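Local atomic coordinates of aminoglycoside phosphotransferase (Mycobacterium smegmatis, PDB entry 6EF6), a protein that phosphorylates (S)-1-amino-2-propanol, acting as the aminopropanol kinase of the aminoacetone utilization microcompartment. Residues 33-38 and 42-47; 79-84 and 109-114. All blocks are in the same frame, centred on the assembly; numbering follows the deposited sequence.

Contact 1: 33-38 and 42-47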
ATOM      1  N   GLN A  33     -15.683   0.137  21.736  1.00 41.11           N
ATOM      2  CA  GLN A  33     -15.584   1.442  22.384  1.00 41.32           C
ATOM      3  C   GLN A  33     -15.848   2.552  21.389  1.00 34.93           C
ATOM      4  O   GLN A  33     -16.520   3.542  21.710  1.00 37.41           O
ATOM      5  CB  GLN A  33     -14.197   1.648  22.986  1.00 52.05           C
ATOM      6  CG  GLN A  33     -13.855   0.744  24.163  1.00 59.64           C
ATOM      7  CD  GLN A  33     -12.482   1.056  24.727  1.00 64.02           C
ATOM      8  OE1 GLN A  33     -12.208   2.189  25.125  1.00 67.55           O
ATOM      9  NE2 GLN A  33     -11.604   0.060  24.742  1.00 65.29           N
ATOM     10  N   ALA A  34     -15.284   2.430  20.186  1.00 32.68           N
ATOM     11  CA  ALA A  34     -15.395   3.503  19.209  1.00 31.03           C
ATOM     12  C   ALA A  34     -16.829   3.706  18.749  1.00 31.69           C
ATOM     13  O   ALA A  34     -17.205   4.826  18.379  1.00 31.79           O
ATOM     14  CB  ALA A  34     -14.487   3.219  18.002  1.00 29.71           C
ATOM     15  N   LEU A  35     -17.631   2.647  18.727  1.00 33.28           N
ATOM     16  CA  LEU A  35     -19.014   2.768  18.277  1.00 35.39           C
ATOM     17  C   LEU A  35     -19.782   3.812  19.062  1.00 36.37           C
ATOM     18  O   LEU A  35     -20.698   4.441  18.523  1.00 36.03           O
ATOM     19  CB  LEU A  35     -19.726   1.419  18.343  1.00 42.06           C
ATOM     20  CG  LEU A  35     -19.237   0.387  17.319  1.00 40.50           C
ATOM     21  CD1 LEU A  35     -20.006  -0.907  17.500  1.00 41.60           C
ATOM     22  CD2 LEU A  35     -19.371   0.896  15.890  1.00 37.84           C
ATOM     23  N   THR A  36     -19.456   4.015  20.333  1.00 35.25           N
ATOM     24  CA  THR A  36     -20.251   4.976  21.084  1.00 36.40           C
ATOM     25  C   THR A  36     -20.077   6.390  20.548  1.00 36.38           C
ATOM     26  O   THR A  36     -20.886   7.265  20.887  1.00 36.91           O
ATOM     27  CB  THR A  36     -19.928   4.936  22.579  1.00 38.18           C
ATOM     28  OG1 THR A  36     -18.603   5.422  22.784  1.00 38.99           O
ATOM     29  CG2 THR A  36     -20.011   3.535  23.098  1.00 39.07           C
ATOM     30  N   HIS A  37     -19.045   6.639  19.743  1.00 33.88           N
ATOM     31  CA  HIS A  37     -18.791   7.977  19.207  1.00 33.28           C
ATOM     32  C   HIS A  37     -19.492   8.242  17.884  1.00 34.65           C
ATOM     33  O   HIS A  37     -19.375   9.341  17.346  1.00 35.84           O
ATOM     34  CB  HIS A  37     -17.287   8.208  19.078  1.00 32.11           C
ATOM     35  CG  HIS A  37     -16.607   8.265  20.399  1.00 38.02           C
ATOM     36  ND1 HIS A  37     -16.213   7.130  21.076  1.00 44.86           N
ATOM     37  CD2 HIS A  37     -16.316   9.308  21.210  1.00 43.66           C
ATOM     38  CE1 HIS A  37     -15.686   7.477  22.236  1.00 46.62           C
ATOM     39  NE2 HIS A  37     -15.746   8.792  22.348  1.00 47.76           N
ATOM     40  N   TYR A  38     -20.250   7.295  17.379  1.00 33.15           N
ATOM     41  CA  TYR A  38     -20.924   7.396  16.103  1.00 36.60           C
ATOM     42  C   TYR A  38     -22.407   7.120  16.297  1.00 41.89           C
ATOM     43  O   TYR A  38     -22.834   6.548  17.305  1.00 37.95           O
ATOM     44  CB  TYR A  38     -20.309   6.407  15.104  1.00 30.15           C
ATOM     45  CG  TYR A  38     -18.842   6.699  14.828  1.00 30.36           C
ATOM     46  CD1 TYR A  38     -18.460   7.662  13.877  1.00 29.66           C
ATOM     47  CD2 TYR A  38     -17.832   6.014  15.486  1.00 29.75           C
ATOM     48  CE1 TYR A  38     -17.128   7.922  13.602  1.00 27.95           C
ATOM     49  CE2 TYR A  38     -16.488   6.264  15.204  1.00 27.13           C
ATOM     50  CZ  TYR A  38     -16.143   7.211  14.245  1.00 31.37           C
ATOM     51  OH  TYR A  38     -14.826   7.453  13.959  1.00 31.45           O
ATOM     52  N   ASP A  42     -24.562   1.284  19.348  1.00 43.86           N
ATOM     53  CA  ASP A  42     -23.424   0.766  20.097  1.00 43.12           C
ATOM     54  C   ASP A  42     -23.413  -0.760  20.123  1.00 42.13           C
ATOM     55  O   ASP A  42     -22.354  -1.361  20.351  1.00 41.53           O
ATOM     56  CB  ASP A  42     -23.471   1.274  21.545  1.00 40.83           C
ATOM     57  CG  ASP A  42     -23.394   2.792  21.665  1.00 47.29           C
ATOM     58  OD1 ASP A  42     -23.131   3.504  20.671  1.00 46.73           O
ATOM     59  OD2 ASP A  42     -23.606   3.279  22.792  1.00 47.92           O
ATOM     60  N   ASN A  43     -24.555  -1.397  19.879  1.00 41.69           N
ATOM     61  CA  ASN A  43     -24.644  -2.851  19.798  1.00 44.69           C
ATOM     62  C   ASN A  43     -24.649  -3.368  18.360  1.00 45.41           C
ATOM     63  O   ASN A  43     -25.064  -4.509  18.119  1.00 52.03           O
ATOM     64  CB  ASN A  43     -25.866  -3.339  20.570  1.00 53.25           C
ATOM     65  CG  ASN A  43     -25.581  -3.485  22.051  1.00 73.77           C
ATOM     66  OD1 ASN A  43     -26.074  -2.707  22.869  1.00 78.84           O
ATOM     67  ND2 ASN A  43     -24.761  -4.480  22.402  1.00 81.92           N
ATOM     68  N   ALA A  44     -24.184  -2.560  17.409  1.00 38.57           N
ATOM     69  CA  ALA A  44     -24.073  -2.988  16.020  1.00 37.98           C
ATOM     70  C   ALA A  44     -23.164  -4.203  15.940  1.00 42.35           C
ATOM     71  O   ALA A  44     -22.261  -4.387  16.762  1.00 42.26           O
ATOM     72  CB  ALA A  44     -23.480  -1.874  15.158  1.00 37.74           C
ATOM     73  N   SER A  45     -23.411  -5.049  14.951  1.00 41.09           N
ATOM     74  CA  SER A  45     -22.540  -6.192  14.757  1.00 41.56           C
ATOM     75  C   SER A  45     -21.255  -5.740  14.077  1.00 37.07           C
ATOM     76  O   SER A  45     -21.240  -4.777  13.300  1.00 38.79           O
ATOM     77  CB  SER A  45     -23.224  -7.271  13.918  1.00 46.33           C
ATOM     78  OG  SER A  45     -23.581  -6.783  12.647  1.00 54.21           O
ATOM     79  N   LEU A  46     -20.171  -6.434  14.404  1.00 39.40           N
ATOM     80  CA  LEU A  46     -18.857  -6.193  13.826  1.00 37.85           C
ATOM     81  C   LEU A  46     -18.331  -7.482  13.218  1.00 38.92           C
ATOM     82  O   LEU A  46     -18.391  -8.538  13.849  1.00 41.30           O
ATOM     83  CB  LEU A  46     -17.878  -5.731  14.900  1.00 37.51           C
ATOM     84  CG  LEU A  46     -18.198  -4.387  15.553  1.00 42.81           C
ATOM     85  CD1 LEU A  46     -17.306  -4.189  16.787  1.00 50.26           C
ATOM     86  CD2 LEU A  46     -17.995  -3.256  14.551  1.00 39.04           C
ATOM     87  N   ARG A  47     -17.821  -7.390  12.000  1.00 35.35           N
ATOM     88  CA  ARG A  47     -17.250  -8.519  11.265  1.00 35.08           C
ATOM     89  C   ARG A  47     -15.852  -8.099  10.840  1.00 34.34           C
ATOM     90  O   ARG A  47     -15.694  -7.113  10.104  1.00 34.19           O
ATOM     91  CB  ARG A  47     -18.092  -8.803  10.019  1.00 40.51           C
ATOM     92  CG  ARG A  47     -17.510  -9.808   9.036  1.00 46.21           C
ATOM     93  CD  ARG A  47     -17.621 -11.205   9.581  1.00 48.36           C
ATOM     94  NE  ARG A  47     -18.999 -11.508   9.921  1.00 52.74           N
ATOM     95  CZ  ARG A  47     -19.374 -12.496  10.725  1.00 49.07           C
ATOM     96  NH1 ARG A  47     -18.462 -13.289  11.280  1.00 50.42           N
ATOM     97  NH2 ARG A  47     -20.664 -12.676  10.982  1.00 48.38           N
TER

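Contact 2: 79-84 and 109-114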
ATOM      1  N   HIS A  79      -2.208  13.607  13.518  1.00 26.80           N
ATOM      2  CA  HIS A  79      -2.106  14.594  12.448  1.00 29.67           C
ATOM      3  C   HIS A  79      -1.722  13.952  11.126  1.00 25.66           C
ATOM      4  O   HIS A  79      -2.143  14.419  10.063  1.00 26.47           O
ATOM      5  CB  HIS A  79      -1.124  15.703  12.844  1.00 38.70           C
ATOM      6  CG  HIS A  79       0.320  15.332  12.678  1.00 56.46           C
ATOM      7  ND1 HIS A  79       1.059  14.740  13.682  1.00 63.73           N
ATOM      8  CD2 HIS A  79       1.163  15.480  11.629  1.00 59.63           C
ATOM      9  CE1 HIS A  79       2.291  14.534  13.254  1.00 62.57           C
ATOM     10  NE2 HIS A  79       2.380  14.973  12.011  1.00 61.08           N
ATOM     11  N   GLU A  80      -0.936  12.867  11.170  1.00 27.82           N
ATOM     12  CA  GLU A  80      -0.589  12.135   9.955  1.00 27.14           C
ATOM     13  C   GLU A  80      -1.817  11.481   9.351  1.00 21.92           C
ATOM     14  O   GLU A  80      -2.012  11.518   8.141  1.00 20.42           O
ATOM     15  CB  GLU A  80       0.425  11.049  10.282  1.00 29.68           C
ATOM     16  CG  GLU A  80       1.785  11.488  10.749  1.00 37.58           C
ATOM     17  CD  GLU A  80       2.607  10.271  11.180  1.00 51.02           C
ATOM     18  OE1 GLU A  80       2.588   9.948  12.382  1.00 49.32           O
ATOM     19  OE2 GLU A  80       3.217   9.597  10.306  1.00 49.49           O
ATOM     20  N   ILE A  81      -2.667  10.883  10.190  1.00 23.42           N
ATOM     21  CA  ILE A  81      -3.907  10.290   9.698  1.00 21.41           C
ATOM     22  C   ILE A  81      -4.799  11.371   9.105  1.00 20.81           C
ATOM     23  O   ILE A  81      -5.362  11.202   8.019  1.00 20.56           O
ATOM     24  CB  ILE A  81      -4.610   9.488  10.815  1.00 24.50           C
ATOM     25  CG1 ILE A  81      -3.693   8.373  11.379  1.00 26.78           C
ATOM     26  CG2 ILE A  81      -5.916   8.898  10.283  1.00 23.22           C
ATOM     27  CD1 ILE A  81      -4.240   7.616  12.624  1.00 24.37           C
ATOM     28  N   GLU A  82      -4.886  12.520   9.778  1.00 22.95           N
ATOM     29  CA  GLU A  82      -5.654  13.638   9.233  1.00 23.36           C
ATOM     30  C   GLU A  82      -5.158  14.048   7.849  1.00 22.50           C
ATOM     31  O   GLU A  82      -5.966  14.376   6.981  1.00 23.72           O
ATOM     32  CB  GLU A  82      -5.619  14.827  10.175  1.00 26.04           C
ATOM     33  CG  GLU A  82      -6.384  14.567  11.467  1.00 32.54           C
ATOM     34  CD  GLU A  82      -6.158  15.650  12.498  1.00 61.82           C
ATOM     35  OE1 GLU A  82      -5.300  16.531  12.270  1.00 70.97           O
ATOM     36  OE2 GLU A  82      -6.836  15.613  13.543  1.00 75.39           O
ATOM     37  N   SER A  83      -3.840  14.014   7.613  1.00 21.09           N
ATOM     38  CA  SER A  83      -3.297  14.321   6.297  1.00 21.22           C
ATOM     39  C   SER A  83      -3.739  13.311   5.238  1.00 20.05           C
ATOM     40  O   SER A  83      -4.027  13.692   4.096  1.00 22.56           O
ATOM     41  CB  SER A  83      -1.778  14.448   6.380  1.00 22.57           C
ATOM     42  OG  SER A  83      -1.428  15.634   7.093  1.00 25.54           O
ATOM     43  N   GLU A  84      -3.769  12.009   5.571  1.00 19.71           N
ATOM     44  CA  GLU A  84      -4.319  11.018   4.648  1.00 19.04           C
ATOM     45  C   GLU A  84      -5.739  11.411   4.294  1.00 18.47           C
ATOM     46  O   GLU A  84      -6.127  11.391   3.125  1.00 18.84           O
ATOM     47  CB  GLU A  84      -4.329   9.634   5.311  1.00 18.29           C
ATOM     48  CG  GLU A  84      -5.070   8.554   4.478  1.00 17.77           C
ATOM     49  CD  GLU A  84      -5.611   7.377   5.310  1.00 26.14           C
ATOM     50  OE1 GLU A  84      -5.360   7.325   6.532  1.00 23.72           O
ATOM     51  OE2 GLU A  84      -6.290   6.509   4.714  1.00 21.64           O
ATOM     52  N   ARG A 109     -15.585  15.166  14.467  1.00 36.53           N
ATOM     53  CA  ARG A 109     -14.192  14.907  14.161  1.00 36.69           C
ATOM     54  C   ARG A 109     -14.046  13.664  13.303  1.00 30.73           C
ATOM     55  O   ARG A 109     -14.895  12.770  13.302  1.00 29.49           O
ATOM     56  CB  ARG A 109     -13.390  14.836  15.448  1.00 38.99           C
ATOM     57  CG  ARG A 109     -13.412  16.235  16.118  1.00 57.68           C
ATOM     58  CD  ARG A 109     -12.794  16.295  17.497  1.00 72.79           C
ATOM     59  NE  ARG A 109     -11.652  15.394  17.620  1.00 80.22           N
ATOM     60  CZ  ARG A 109     -11.664  14.231  18.269  1.00 84.44           C
ATOM     61  NH1 ARG A 109     -10.562  13.493  18.311  1.00 92.35           N
ATOM     62  NH2 ARG A 109     -12.759  13.803  18.889  1.00 74.49           N
ATOM     63  N   ARG A 110     -12.964  13.632  12.540  1.00 30.67           N
ATOM     64  CA  ARG A 110     -12.743  12.541  11.607  1.00 26.16           C
ATOM     65  C   ARG A 110     -11.977  11.386  12.220  1.00 28.81           C
ATOM     66  O   ARG A 110     -12.165  10.245  11.799  1.00 29.79           O
ATOM     67  CB  ARG A 110     -11.971  13.062  10.399  1.00 26.96           C
ATOM     68  CG  ARG A 110     -12.742  14.108   9.636  1.00 29.87           C
ATOM     69  CD  ARG A 110     -12.020  14.628   8.373  1.00 28.61           C
ATOM     70  NE  ARG A 110     -10.743  15.224   8.707  1.00 30.17           N
ATOM     71  CZ  ARG A 110      -9.857  15.607   7.777  1.00 28.90           C
ATOM     72  NH1 ARG A 110     -10.165  15.515   6.496  1.00 28.55           N
ATOM     73  NH2 ARG A 110      -8.690  16.101   8.156  1.00 33.32           N
ATOM     74  N   VAL A 111     -11.073  11.655  13.151  1.00 29.76           N
ATOM     75  CA  VAL A 111     -10.276  10.620  13.806  1.00 28.75           C
ATOM     76  C   VAL A 111     -10.703  10.543  15.263  1.00 29.90           C
ATOM     77  O   VAL A 111     -10.551  11.516  16.009  1.00 33.36           O
ATOM     78  CB  VAL A 111      -8.779  10.921  13.706  1.00 33.53           C
ATOM     79  CG1 VAL A 111      -7.978   9.743  14.303  1.00 33.05           C
ATOM     80  CG2 VAL A 111      -8.412  11.188  12.231  1.00 32.63           C
ATOM     81  N   VAL A 112     -11.211   9.381  15.674  1.00 30.05           N
ATOM     82  CA  VAL A 112     -11.598   9.133  17.065  1.00 32.73           C
ATOM     83  C   VAL A 112     -10.451   8.401  17.738  1.00 30.00           C
ATOM     84  O   VAL A 112     -10.039   7.339  17.267  1.00 32.57           O
ATOM     85  CB  VAL A 112     -12.882   8.289  17.144  1.00 33.90           C
ATOM     86  CG1 VAL A 112     -13.161   7.858  18.574  1.00 42.46           C
ATOM     87  CG2 VAL A 112     -14.059   9.074  16.585  1.00 37.62           C
ATOM     88  N   THR A 113      -9.975   8.926  18.864  1.00 33.76           N
ATOM     89  CA  THR A 113      -8.936   8.275  19.649  1.00 39.86           C
ATOM     90  C   THR A 113      -9.574   7.703  20.894  1.00 36.56           C
ATOM     91  O   THR A 113     -10.249   8.431  21.627  1.00 39.51           O
ATOM     92  CB  THR A 113      -7.848   9.274  20.049  1.00 43.63           C
ATOM     93  OG1 THR A 113      -7.238   9.813  18.873  1.00 49.76           O
ATOM     94  CG2 THR A 113      -6.771   8.597  20.894  1.00 42.09           C
ATOM     95  N   VAL A 114      -9.373   6.407  21.136  1.00 35.64           N
ATOM     96  CA  VAL A 114      -9.933   5.818  22.345  1.00 43.78           C
ATOM     97  C   VAL A 114      -8.818   5.231  23.191  1.00 39.42           C
ATOM     98  O   VAL A 114      -7.829   4.687  22.692  1.00 40.33           O
ATOM     99  CB  VAL A 114     -11.075   4.801  22.123  1.00 51.15           C
ATOM    100  CG1 VAL A 114     -12.181   5.412  21.246  1.00 63.93           C
ATOM    101  CG2 VAL A 114     -10.554   3.540  21.533  1.00 44.57           C
TER
HETATM  102  O   HOH W   1      -9.919  14.551  13.735  1.00 39.73           O

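Contact 1: 33-38 and 42-47
Leu-35 carries CG anti to its own carbonyl carbon (chi1 -69°) and is extended beyond it, which sends CD1 across to residues 42-46. Asp-42 has the same first torsion (chi1 -61°), and this swings its carboxylate back over Thr-36.

Leu-35 CD1 meets three residues in turn. It lies 3.7 Å from Asp-42 O, the closest approach of this leucine side chain. It also touches Ala-44 CB at 4.3 Å. Its third neighbour is Leu-46 CD2, one branch end against another, also at 4.3 Å. Leu-35 is buried, and Val-40 of the intervening loop packs on it as well. Leu-46 also rests on Ala-31 and Gln-32 of helix 28-35, and on Tyr-57 and Val-59 of strand 55-61.

The polar edge of the contact lies at the surface. The side chains of Thr-36 and Asp-42 cross at about a right angle. Asp-42 OD2 sits 3.6 Å from the methyl Thr-36 CG2, and OD1 of Asp-42 comes within 3.3 Å of Thr-36 CA. These are van der Waals contacts. Asp-42 OD1 and Leu-35 O, 3.4 Å apart, are both acceptors and do not bond. Thr-36 OG1 turns back and donates to Gln-33 O at 3.0 Å, nearly in line with the carbonyl. Gln-33 O also accepts from Thr-36 N.

A type I turn runs from Leu-35 to Tyr-38. The arrangement is a helix-loop-strand connection. It folds helix 28-35 against edge strand 45-48 of the five-stranded antiparallel sheet, in the N-terminal lobe of a kinase-like phosphotransferase fold.

Contact 2: 79-84 and 109-114
Val-111 points CG2 at helix 78-94, where this methyl meets two side chains. It lies 3.9 Å from Ile-81 CG2 and 4.0 Å from Glu-82 CG. With CG1 anti to the backbone N (chi1 -175°), Val-111 has CG2 left to face the helix; Ile-81 meets it with CG2, its branch anti to the backbone N. Both pairs of side chains meet at a slant. His-125 of the adjoining strand touches Ile-81 and Val-111 alike.

Glu-82 is extended beyond CG, which brings its carboxylate near the backbone of Val-111. A water bridges the remaining gap. It donates to Glu-82 OE2 at 3.3 Å and accepts from Val-111 N at 3.2 Å.

Arg-110 runs to the helix with a bend at chi3 (-60°). Its NH2 lies 3.9 Å from Glu-82 CB and 3.4 Å from Glu-82 O, which approaches the guanidinium obliquely. The main polar partner of Arg-110 is Asp-86, one turn further along, which forms a salt bridge with NH2.

Glu-84 of the helix forms a salt bridge with Arg-69, which also lines the benzoic acid pocket. This is reminiscent of the lysine-glutamate pair of helix C in protein kinases, with Arg-69 probably in the lysine's place.

Overall arrangement
Both contacts reach the same five-stranded antiparallel sheet. Contact 1 joins a helix to the edge strand 45-48, and contact 2 joins another helix to the segment that holds the opposite edge strand, 112-114. Their centres are 18 Å apart. They also touch directly: Tyr-38 OH is 3.2 Å from Val-112 CG2, and His-37 CG is 3.9 Å from Val-112 CG1. The segment 33-38 therefore reaches both edge strands. Contact 2 is nearer the bound benzoic acid. The side chain of Ile-81 is about 9 Å from this ligand, whereas the side chain of Leu-46 in contact 1 is about 13 Å from it. The Ile-81 side chain is also about 13 Å from a sodium ion.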